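Local coordinates for alpha-n-acetylglucosaminidase family protein (Clostridium perfringens, PDB 4A41), which binds galactose through a family 32 carbohydrate-binding module that belongs to a large multimodular alpha-N-acetylglucosaminidase and is thought to aid its recognition of glycans, at residues A[83-89]-A[155-161]; A[99-104]-A[115-121]; A[69-75]-A[139-145]. All coordinates share one frame; numbering follows the deposited sequence.

How the contacts relate
The module is a beta sandwich of two antiparallel sheets. Contact 1 lies in the four-stranded sheet, between strands 80-89 and 153-160; contacts 2 and 3 share the five-stranded sheet, where strands 102-107 and 139-144 are neighbours. The centres of contacts 2 and 3 are about 10 Å apart, and each is about 13 Å from that of contact 1. Along the chain, contact 3 opens first and contact 1 closes last, their segments alternating, while contact 2 falls wholly between the halves of both. F86 and L157 pack on V140, L104, I73 and L75 of the facing sheet, so the three contacts meet in one hydrophobic interior.

Contact 1: residues A[83-89]-A[155-161]; sequences INKFTYL and AELNVFA. With CA (calcium ion), chain B.
I83 meets the C-terminal end of the chain, its CG2 lying 3.7 Å from V159 CG1. At N84 the backbone N donates to F160 O, the first of the bonds joining these antiparallel strands. K85 then lays its aliphatic end over the F160 ring: CE sits above the centre of one face, 3.4 Å from the centroid, and NZ adds a cation-pi contact at 4.2 Å. The lysine chain leaves extended and bends at chi3 (82°), which brings CE back over the ring.

F86 points to the other side of the sheet with V159 and L157. Its ring takes V159 CG2 at the edge, while CZ comes 3.8 Å from L157 CD2. Returning to the face of K85 and F160, T87 sets CG2 3.7 Å from F160 CE1 and its OG1 at the edge of that ring, in plane. A water binds T87 OG1 at 2.8 Å and also donates to E156 O and accepts from N158 ND2, tying together three residues along the outer face. Y88 presents its ring edge to L157 CD2, and its hydroxyl is hydrogen-bonded to S153 O.

L89 O ends the ladder with a double grip, accepting from A155 N at 2.8 Å and from E156 N; the latter lies in the carbonyl plane on a lone pair. This is a classic beta bulge, with A155 and E156 both opposite L89. Just here the chain binds calcium, through A155 O and through E156 OE2 at 2.4 Å; the E156 chain bends at chi2 (-66°) toward the ion, and Q27 holds OE1. F49, D52, K54 and T57 complete the calcium site of this F5/8 type C beta sandwich.

Contact 2: residues A[99-104]-A[115-121]; sequences ITKYEL and KISEGNW
The beta hairpin of strands 102-107 and 113-120 brings Y102 and W121 into a face-to-face stack. The centroids of the tyrosine ring and the indole six-membered ring are 4.0 Å apart, their planes turned by 23°, and Y102 CE2 comes within 3.3 Å of W121 CE2. With chi1 at 66°, the Y102 ring rises between its own backbone N and carbonyl carbon and lies across the neighbouring strand, where G119 N covers the face opposite the indole. The bare glycine backbone lets the ring settle this close. Two waters meet Y102 OH at the ring edge, and one of them also donates to N120 O.

Farther along, L104 O accepts from both I116 N (2.9 Å) and S117 N, a classic beta bulge, and L104 CD2 lies 3.8 Å from I116 CD1. On the outer face the side chains of E103 and E118 run side by side, their carboxylate planes turned 77° apart. K115 NZ, in a salt bridge with E118 whose hydrogen bonds are weak, and joined to E103 OE2 through a water, probably offsets their like charge; H105 holds E103 OE1.

Strand 113-120 is an edge strand of its sheet, and 102-107 pairs on its other side with 139-144. Toward the other sheet, L104 and I116 rest on F132 of strand 128-137, and the W121 ring lies nearly parallel to that of Y88.

Contact 3: residues A[69-75]-A[139-145]; sequences LPQSITL and HVKLVAL
Strands 71-75 and 139-144 run antiparallel at 163°, their axes 4.5 Å apart, with paired backbone bonds at I73-L142 and L75-V140; the shortest is L75 N to V140 O at 2.7 Å. The ladder frays at its far end, where Q71 N reaches A144 O only weakly, although A144 N still donates well to Q71 O.

Beyond that pair, P70 follows a cis peptide bond. Its CG touches L145 CD2 at 4.0 Å, while L69 lays CB against L145 O and turns CD2 toward A144.

K141 carries the outer face. Its chain runs over S72 and T74: CD lies 3.6 Å from S72 OG. A bend at chi3 (-59°) keeps CE just as near T74 OG1, and a water accepts from NZ at 3.1 Å and bonds S72 OG at 2.7 Å. The ammonium group also has a cation-pi partner in F113. Next to T74 OG1, the CG2 methyl meets the edge of the H139 ring and its CB.

Around I73, L75, V140 and L142 the inward face is apolar; Q71, bonded to T35, is the polar exception at the strand's end. I73 CG2 lies 4.1 Å from L142 CB, crossing it at a slant, and with L75 and V140 these residues turn toward the second sheet, where L157 packs on I73, L75 and L142.

In the middle of the ladder the chemistry therefore splits by face: the hydroxyls of S72 and T74 meet K141 and a water on the outside, and the aliphatic side chains of I73, L75, V140 and L142 close the interior of the sandwich, with the backbone bonds of these four pairing the peptide groups between.

Contact 1: residues A[83-89]-A[155-161]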
loop_
_atom_site.group_PDB
_atom_site.type_symbol
_atom_site.label_atom_id
_atom_site.label_comp_id
_atom_site.label_asym_id
_atom_site.label_seq_id
_atom_site.Cartn_x
_atom_site.Cartn_y
_atom_site.Cartn_z
ATOM N N ILE A 83 5.757 13.080 -7.762
ATOM C CA ILE A 83 4.487 12.375 -7.669
ATOM C C ILE A 83 3.404 13.258 -7.099
ATOM O O ILE A 83 3.683 14.165 -6.297
ATOM C CB ILE A 83 4.640 11.049 -6.858
ATOM C CG1 ILE A 83 5.086 11.311 -5.410
ATOM C CG2 ILE A 83 5.554 10.072 -7.612
ATOM C CD1 ILE A 83 4.817 10.112 -4.438
ATOM N N ASN A 84 2.162 12.987 -7.486
ATOM C CA ASN A 84 1.067 13.827 -6.996
ATOM C C ASN A 84 -0.213 13.095 -6.696
ATOM O O ASN A 84 -1.180 13.724 -6.321
ATOM C CB ASN A 84 0.804 14.945 -8.002
ATOM C CG ASN A 84 0.630 14.416 -9.368
ATOM O OD1 ASN A 84 -0.254 13.588 -9.619
ATOM N ND2 ASN A 84 1.552 14.797 -10.269
ATOM N N LYS A 85 -0.240 11.775 -6.909
ATOM C CA LYS A 85 -1.458 11.017 -6.615
ATOM C C LYS A 85 -1.088 9.573 -6.259
ATOM O O LYS A 85 -0.052 9.061 -6.694
ATOM C CB LYS A 85 -2.417 11.091 -7.820
ATOM C CG LYS A 85 -3.747 10.336 -7.643
ATOM C CD LYS A 85 -4.714 10.683 -8.778
ATOM C CE LYS A 85 -4.465 9.897 -10.038
ATOM N NZ LYS A 85 -5.619 9.984 -11.023
ATOM N N PHE A 86 -1.940 8.950 -5.458
ATOM C CA PHE A 86 -1.746 7.579 -5.015
ATOM C C PHE A 86 -3.099 6.918 -4.919
ATOM O O PHE A 86 -4.029 7.525 -4.391
ATOM C CB PHE A 86 -1.055 7.575 -3.640
ATOM C CG PHE A 86 -0.834 6.187 -3.070
ATOM C CD1 PHE A 86 0.346 5.485 -3.339
ATOM C CD2 PHE A 86 -1.779 5.614 -2.201
ATOM C CE1 PHE A 86 0.574 4.244 -2.795
ATOM C CE2 PHE A 86 -1.565 4.341 -1.653
ATOM C CZ PHE A 86 -0.399 3.655 -1.952
ATOM N N THR A 87 -3.243 5.692 -5.425
ATOM C CA THR A 87 -4.536 5.023 -5.274
ATOM C C THR A 87 -4.362 3.698 -4.559
ATOM O O THR A 87 -3.352 3.001 -4.757
ATOM C CB THR A 87 -5.268 4.809 -6.624
ATOM O OG1 THR A 87 -4.485 3.958 -7.490
ATOM C CG2 THR A 87 -5.551 6.183 -7.312
ATOM N N TYR A 88 -5.342 3.401 -3.697
ATOM C CA TYR A 88 -5.394 2.169 -2.936
ATOM C C TYR A 88 -6.662 1.441 -3.342
ATOM O O TYR A 88 -7.762 1.964 -3.118
ATOM C CB TYR A 88 -5.413 2.511 -1.431
ATOM C CG TYR A 88 -5.885 1.404 -0.515
ATOM C CD1 TYR A 88 -5.141 0.241 -0.353
ATOM C CD2 TYR A 88 -7.089 1.526 0.170
ATOM C CE1 TYR A 88 -5.579 -0.782 0.507
ATOM C CE2 TYR A 88 -7.543 0.488 1.019
ATOM C CZ TYR A 88 -6.779 -0.656 1.167
ATOM O OH TYR A 88 -7.176 -1.683 2.004
ATOM N N LEU A 89 -6.505 0.254 -3.940
ATOM C CA LEU A 89 -7.642 -0.608 -4.272
ATOM C C LEU A 89 -7.704 -1.742 -3.261
ATOM O O LEU A 89 -6.779 -2.568 -3.175
ATOM C CB LEU A 89 -7.537 -1.164 -5.702
ATOM C CG LEU A 89 -8.705 -2.075 -6.121
ATOM C CD1 LEU A 89 -9.982 -1.228 -6.279
ATOM C CD2 LEU A 89 -8.372 -2.811 -7.423
ATOM N N ALA A 155 -5.224 -4.803 -2.651
ATOM C CA ALA A 155 -5.234 -5.547 -3.920
ATOM C C ALA A 155 -4.283 -4.917 -4.914
ATOM O O ALA A 155 -3.481 -5.619 -5.519
ATOM C CB ALA A 155 -6.645 -5.624 -4.509
ATOM N N GLU A 156 -4.366 -3.591 -5.071
ATOM C CA GLU A 156 -3.518 -2.879 -6.035
ATOM C C GLU A 156 -3.203 -1.498 -5.517
ATOM O O GLU A 156 -4.098 -0.766 -5.108
ATOM C CB GLU A 156 -4.194 -2.743 -7.420
ATOM C CG GLU A 156 -4.282 -4.037 -8.210
ATOM C CD GLU A 156 -2.908 -4.530 -8.605
ATOM O OE1 GLU A 156 -2.179 -3.790 -9.290
ATOM O OE2 GLU A 156 -2.546 -5.678 -8.289
ATOM N N LEU A 157 -1.934 -1.119 -5.633
ATOM C CA LEU A 157 -1.468 0.237 -5.322
ATOM C C LEU A 157 -0.884 0.844 -6.563
ATOM O O LEU A 157 -0.092 0.207 -7.259
ATOM C CB LEU A 157 -0.368 0.151 -4.243
ATOM C CG LEU A 157 -0.808 -0.503 -2.933
ATOM C CD1 LEU A 157 0.396 -0.602 -1.960
ATOM C CD2 LEU A 157 -1.989 0.245 -2.267
ATOM N N ASN A 158 -1.232 2.112 -6.804
ATOM C CA ASN A 158 -0.666 2.860 -7.942
ATOM C C ASN A 158 -0.159 4.238 -7.516
ATOM O O ASN A 158 -0.716 4.879 -6.621
ATOM C CB ASN A 158 -1.648 2.917 -9.121
ATOM C CG ASN A 158 -1.718 1.597 -9.864
ATOM O OD1 ASN A 158 -0.854 1.312 -10.697
ATOM N ND2 ASN A 158 -2.720 0.785 -9.551
ATOM N N VAL A 159 0.885 4.690 -8.201
ATOM C CA VAL A 159 1.592 5.949 -7.845
ATOM C C VAL A 159 1.634 6.749 -9.152
ATOM O O VAL A 159 2.041 6.226 -10.201
ATOM C CB VAL A 159 3.022 5.720 -7.315
ATOM C CG1 VAL A 159 3.651 7.038 -6.876
ATOM C CG2 VAL A 159 3.001 4.759 -6.111
ATOM N N PHE A 160 1.192 8.004 -9.101
ATOM C CA PHE A 160 1.057 8.817 -10.326
ATOM C C PHE A 160 2.029 9.971 -10.362
ATOM O O PHE A 160 2.218 10.667 -9.365
ATOM C CB PHE A 160 -0.358 9.373 -10.438
ATOM C CG PHE A 160 -1.417 8.311 -10.586
ATOM C CD1 PHE A 160 -1.737 7.457 -9.518
ATOM C CD2 PHE A 160 -2.082 8.156 -11.786
ATOM C CE1 PHE A 160 -2.693 6.452 -9.658
ATOM C CE2 PHE A 160 -3.069 7.165 -11.931
ATOM C CZ PHE A 160 -3.379 6.321 -10.865
ATOM N N ALA A 161 2.653 10.172 -11.520
ATOM C CA ALA A 161 3.569 11.295 -11.719
ATOM C C ALA A 161 3.213 11.988 -13.019
ATOM O O ALA A 161 3.225 13.227 -13.035
ATOM C CB ALA A 161 5.000 10.822 -11.728
ATOM O OXT ALA A 161 2.877 11.347 -14.035
HETATM CA CA CA B . -2.849 -7.568 -6.879
HETATM O O HOH W 1 -4.691 1.181 -7.228
#

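Contact 2: residues A[99-104]-A[115-121]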
loop_
_atom_site.group_PDB
_atom_site.type_symbol
_atom_site.label_atom_id
_atom_site.label_comp_id
_atom_site.label_asym_id
_atom_site.label_seq_id
_atom_site.Cartn_x
_atom_site.Cartn_y
_atom_site.Cartn_z
ATOM N N ILE A 99 -8.088 -0.972 4.750
ATOM C CA ILE A 99 -7.404 -0.003 5.590
ATOM C C ILE A 99 -8.335 1.178 5.865
ATOM O O ILE A 99 -8.881 1.764 4.928
ATOM C CB ILE A 99 -6.077 0.452 4.931
ATOM C CG1 ILE A 99 -5.126 -0.723 4.805
ATOM C CG2 ILE A 99 -5.456 1.629 5.723
ATOM C CD1 ILE A 99 -3.912 -0.469 3.880
ATOM N N THR A 100 -8.501 1.522 7.137
ATOM C CA THR A 100 -9.467 2.578 7.487
ATOM C C THR A 100 -8.826 3.788 8.147
ATOM O O THR A 100 -9.463 4.832 8.269
ATOM C CB THR A 100 -10.578 2.035 8.383
ATOM O OG1 THR A 100 -9.972 1.416 9.514
ATOM C CG2 THR A 100 -11.439 1.006 7.598
ATOM N N LYS A 101 -7.573 3.654 8.571
ATOM C CA LYS A 101 -6.827 4.823 9.042
ATOM C C LYS A 101 -5.394 4.663 8.527
ATOM O O LYS A 101 -4.750 3.634 8.739
ATOM C CB LYS A 101 -6.846 4.912 10.574
ATOM C CG LYS A 101 -6.261 6.230 11.090
ATOM C CD LYS A 101 -6.237 6.282 12.617
ATOM C CE LYS A 101 -5.995 7.732 13.028
ATOM N NZ LYS A 101 -6.028 7.998 14.498
ATOM N N TYR A 102 -4.904 5.688 7.827
ATOM C CA TYR A 102 -3.649 5.553 7.064
ATOM C C TYR A 102 -2.767 6.783 7.227
ATOM O O TYR A 102 -3.238 7.873 7.612
ATOM C CB TYR A 102 -3.943 5.386 5.553
ATOM C CG TYR A 102 -4.551 6.643 4.981
ATOM C CD1 TYR A 102 -3.757 7.712 4.508
ATOM C CD2 TYR A 102 -5.929 6.799 4.973
ATOM C CE1 TYR A 102 -4.376 8.899 4.037
ATOM C CE2 TYR A 102 -6.530 7.954 4.502
ATOM C CZ TYR A 102 -5.766 8.991 4.040
ATOM O OH TYR A 102 -6.439 10.121 3.577
ATOM N N GLU A 103 -1.486 6.587 6.905
ATOM C CA GLU A 103 -0.567 7.684 6.556
ATOM C C GLU A 103 0.102 7.282 5.254
ATOM O O GLU A 103 0.318 6.073 4.999
ATOM C CB GLU A 103 0.475 7.898 7.648
ATOM C CG GLU A 103 -0.165 8.187 8.977
ATOM C CD GLU A 103 0.811 8.637 10.042
ATOM O OE1 GLU A 103 2.052 8.662 9.824
ATOM O OE2 GLU A 103 0.313 8.942 11.145
ATOM N N LEU A 104 0.446 8.274 4.445
ATOM C CA LEU A 104 1.284 8.070 3.264
ATOM C C LEU A 104 2.576 8.833 3.487
ATOM O O LEU A 104 2.541 10.026 3.828
ATOM C CB LEU A 104 0.559 8.546 2.007
ATOM C CG LEU A 104 1.242 8.059 0.728
ATOM C CD1 LEU A 104 0.980 6.575 0.428
ATOM C CD2 LEU A 104 0.811 8.908 -0.444
ATOM N N LYS A 115 6.118 12.287 6.134
ATOM C CA LYS A 115 4.683 12.171 5.959
ATOM C C LYS A 115 4.154 13.211 4.989
ATOM O O LYS A 115 4.397 14.426 5.140
ATOM C CB LYS A 115 3.964 12.242 7.307
ATOM C CG LYS A 115 2.445 12.129 7.228
ATOM C CD LYS A 115 1.778 12.073 8.634
ATOM C CE LYS A 115 2.014 13.369 9.401
ATOM N NZ LYS A 115 1.495 13.198 10.805
ATOM N N ILE A 116 3.394 12.746 4.002
ATOM C CA ILE A 116 2.703 13.654 3.076
ATOM C C ILE A 116 1.164 13.641 3.081
ATOM O O ILE A 116 0.529 14.546 2.522
ATOM C CB ILE A 116 3.234 13.500 1.609
ATOM C CG1 ILE A 116 2.899 12.109 1.032
ATOM C CG2 ILE A 116 4.729 13.793 1.591
ATOM C CD1 ILE A 116 3.062 12.027 -0.526
ATOM N N SER A 117 0.578 12.623 3.710
ATOM C CA SER A 117 -0.879 12.485 3.779
ATOM C C SER A 117 -1.268 11.624 4.965
ATOM O O SER A 117 -0.513 10.744 5.379
ATOM C CB SER A 117 -1.438 11.849 2.492
ATOM O OG SER A 117 -2.842 11.996 2.424
ATOM N N GLU A 118 -2.462 11.882 5.489
ATOM C CA GLU A 118 -3.024 11.073 6.575
ATOM C C GLU A 118 -4.522 11.293 6.618
ATOM O O GLU A 118 -5.024 12.344 6.221
ATOM C CB GLU A 118 -2.378 11.414 7.932
ATOM C CG GLU A 118 -2.719 12.808 8.423
ATOM C CD GLU A 118 -1.877 13.226 9.599
ATOM O OE1 GLU A 118 -1.656 12.425 10.528
ATOM O OE2 GLU A 118 -1.430 14.393 9.603
ATOM N N GLY A 119 -5.233 10.285 7.094
ATOM C CA GLY A 119 -6.676 10.385 7.195
ATOM C C GLY A 119 -7.367 9.055 7.427
ATOM O O GLY A 119 -6.753 8.044 7.811
ATOM N N ASN A 120 -8.683 9.121 7.277
ATOM C CA ASN A 120 -9.546 7.951 7.414
ATOM C C ASN A 120 -10.150 7.574 6.075
ATOM O O ASN A 120 -10.459 8.436 5.243
ATOM C CB ASN A 120 -10.700 8.247 8.391
ATOM C CG ASN A 120 -10.233 8.723 9.752
ATOM O OD1 ASN A 120 -10.815 9.662 10.318
ATOM N ND2 ASN A 120 -9.212 8.112 10.284
ATOM N N TRP A 121 -10.380 6.275 5.896
ATOM C CA TRP A 121 -11.056 5.742 4.709
ATOM C C TRP A 121 -12.192 4.864 5.184
ATOM O O TRP A 121 -12.046 4.194 6.215
ATOM C CB TRP A 121 -10.091 4.861 3.917
ATOM C CG TRP A 121 -9.111 5.607 3.039
ATOM C CD1 TRP A 121 -9.294 6.822 2.423
ATOM C CD2 TRP A 121 -7.808 5.146 2.649
ATOM N NE1 TRP A 121 -8.177 7.137 1.671
ATOM C CE2 TRP A 121 -7.254 6.129 1.799
ATOM C CE3 TRP A 121 -7.060 3.991 2.923
ATOM C CZ2 TRP A 121 -5.981 5.997 1.223
ATOM C CZ3 TRP A 121 -5.781 3.865 2.358
ATOM C CH2 TRP A 121 -5.255 4.871 1.528
HETATM O O HOH W 2 -9.137 10.497 3.800
HETATM O O HOH W 3 -5.737 12.760 2.871
HETATM O O HOH W 4 -2.109 9.963 11.322
HETATM O O HOH W 5 1.817 10.948 12.237
#

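Contact 3: residues A[69-75]-A[139-145]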
loop_
_atom_site.group_PDB
_atom_site.type_symbol
_atom_site.label_atom_id
_atom_site.label_comp_id
_atom_site.label_asym_id
_atom_site.label_seq_id
_atom_site.Cartn_x
_atom_site.Cartn_y
_atom_site.Cartn_z
ATOM N N LEU A 69 -1.023 -4.147 13.891
ATOM C CA LEU A 69 -0.866 -2.818 13.290
ATOM C C LEU A 69 -0.271 -1.875 14.332
ATOM O O LEU A 69 -0.458 -2.090 15.537
ATOM C CB LEU A 69 -2.199 -2.295 12.777
ATOM C CG LEU A 69 -2.844 -3.155 11.669
ATOM C CD1 LEU A 69 -4.136 -2.492 11.257
ATOM C CD2 LEU A 69 -1.889 -3.341 10.456
ATOM N N PRO A 70 0.444 -0.820 13.898
ATOM C CA PRO A 70 0.714 -0.444 12.493
ATOM C C PRO A 70 1.649 -1.388 11.744
ATOM O O PRO A 70 2.580 -1.972 12.321
ATOM C CB PRO A 70 1.366 0.942 12.612
ATOM C CG PRO A 70 0.950 1.447 13.975
ATOM C CD PRO A 70 0.950 0.209 14.833
ATOM N N GLN A 71 1.342 -1.586 10.460
ATOM C CA GLN A 71 2.281 -2.200 9.562
ATOM C C GLN A 71 2.182 -1.404 8.265
ATOM O O GLN A 71 1.235 -0.642 8.077
ATOM C CB GLN A 71 1.941 -3.656 9.262
ATOM C CG GLN A 71 1.972 -4.620 10.477
ATOM C CD GLN A 71 3.357 -4.855 11.082
ATOM O OE1 GLN A 71 4.409 -4.747 10.410
ATOM N NE2 GLN A 71 3.364 -5.233 12.362
ATOM N N SER A 72 3.190 -1.547 7.423
ATOM C CA SER A 72 3.276 -0.748 6.198
ATOM C C SER A 72 3.777 -1.548 4.998
ATOM O O SER A 72 4.368 -2.619 5.140
ATOM C CB SER A 72 4.195 0.464 6.412
ATOM O OG SER A 72 5.544 0.064 6.630
ATOM N N ILE A 73 3.541 -0.983 3.808
ATOM C CA ILE A 73 4.061 -1.530 2.552
ATOM C C ILE A 73 4.763 -0.381 1.838
ATOM O O ILE A 73 4.222 0.722 1.758
ATOM C CB ILE A 73 2.947 -2.220 1.706
ATOM C CG1 ILE A 73 3.486 -2.700 0.354
ATOM C CG2 ILE A 73 1.730 -1.276 1.465
ATOM C CD1 ILE A 73 2.619 -3.744 -0.327
ATOM N N THR A 74 5.971 -0.652 1.357
ATOM C CA THR A 74 6.766 0.367 0.646
ATOM C C THR A 74 6.956 -0.038 -0.814
ATOM O O THR A 74 7.332 -1.185 -1.112
ATOM C CB THR A 74 8.146 0.537 1.309
ATOM O OG1 THR A 74 7.954 1.007 2.638
ATOM C CG2 THR A 74 8.990 1.562 0.538
ATOM N N LEU A 75 6.714 0.919 -1.712
ATOM C CA LEU A 75 7.007 0.736 -3.121
ATOM C C LEU A 75 8.247 1.538 -3.473
ATOM O O LEU A 75 8.241 2.778 -3.366
ATOM C CB LEU A 75 5.805 1.205 -3.949
ATOM C CG LEU A 75 4.452 0.596 -3.579
ATOM C CD1 LEU A 75 3.412 1.139 -4.564
ATOM C CD2 LEU A 75 4.482 -0.943 -3.538
ATOM N N HIS A 139 10.632 6.338 -3.180
ATOM C CA HIS A 139 9.890 5.305 -2.438
ATOM C C HIS A 139 8.636 5.941 -1.888
ATOM O O HIS A 139 8.656 7.099 -1.448
ATOM C CB HIS A 139 10.668 4.790 -1.211
ATOM C CG HIS A 139 11.954 4.094 -1.531
ATOM N ND1 HIS A 139 13.061 4.751 -2.025
ATOM C CD2 HIS A 139 12.319 2.796 -1.390
ATOM C CE1 HIS A 139 14.041 3.884 -2.204
ATOM N NE2 HIS A 139 13.614 2.688 -1.837
ATOM N N VAL A 140 7.551 5.165 -1.868
ATOM C CA VAL A 140 6.293 5.547 -1.245
ATOM C C VAL A 140 5.857 4.459 -0.280
ATOM O O VAL A 140 5.851 3.289 -0.642
ATOM C CB VAL A 140 5.184 5.766 -2.317
ATOM C CG1 VAL A 140 3.833 6.104 -1.674
ATOM C CG2 VAL A 140 5.601 6.854 -3.284
ATOM N N LYS A 141 5.499 4.864 0.937
ATOM C CA LYS A 141 5.152 3.923 1.993
ATOM C C LYS A 141 3.718 4.204 2.422
ATOM O O LYS A 141 3.349 5.317 2.846
ATOM C CB LYS A 141 6.109 4.035 3.191
ATOM C CG LYS A 141 5.684 3.147 4.378
ATOM C CD LYS A 141 6.500 3.396 5.658
ATOM C CE LYS A 141 7.985 3.165 5.468
ATOM N NZ LYS A 141 8.637 3.282 6.831
ATOM N N LEU A 142 2.890 3.184 2.317
ATOM C CA LEU A 142 1.531 3.246 2.855
ATOM C C LEU A 142 1.491 2.590 4.243
ATOM O O LEU A 142 1.789 1.392 4.377
ATOM C CB LEU A 142 0.511 2.558 1.934
ATOM C CG LEU A 142 -0.932 2.524 2.465
ATOM C CD1 LEU A 142 -1.535 3.907 2.622
ATOM C CD2 LEU A 142 -1.777 1.649 1.514
ATOM N N VAL A 143 1.191 3.405 5.254
ATOM C CA VAL A 143 1.132 2.948 6.655
ATOM C C VAL A 143 -0.337 2.703 7.017
ATOM O O VAL A 143 -1.191 3.593 6.966
ATOM C CB VAL A 143 1.742 3.982 7.633
ATOM C CG1 VAL A 143 1.694 3.447 9.055
ATOM C CG2 VAL A 143 3.162 4.376 7.238
ATOM N N ALA A 144 -0.627 1.452 7.364
ATOM C CA ALA A 144 -1.948 1.068 7.910
ATOM C C ALA A 144 -1.955 1.176 9.432
ATOM O O ALA A 144 -1.351 0.354 10.114
ATOM C CB ALA A 144 -2.285 -0.368 7.494
ATOM N N LEU A 145 -2.610 2.223 9.933
ATOM C CA LEU A 145 -2.720 2.432 11.380
ATOM C C LEU A 145 -3.831 1.562 11.919
ATOM O O LEU A 145 -3.731 1.022 13.035
ATOM C CB LEU A 145 -3.016 3.906 11.693
ATOM C CG LEU A 145 -1.900 4.900 11.316
ATOM C CD1 LEU A 145 -2.299 6.323 11.640
ATOM C CD2 LEU A 145 -0.579 4.528 11.961
HETATM O O HOH W 6 6.985 1.288 8.608
#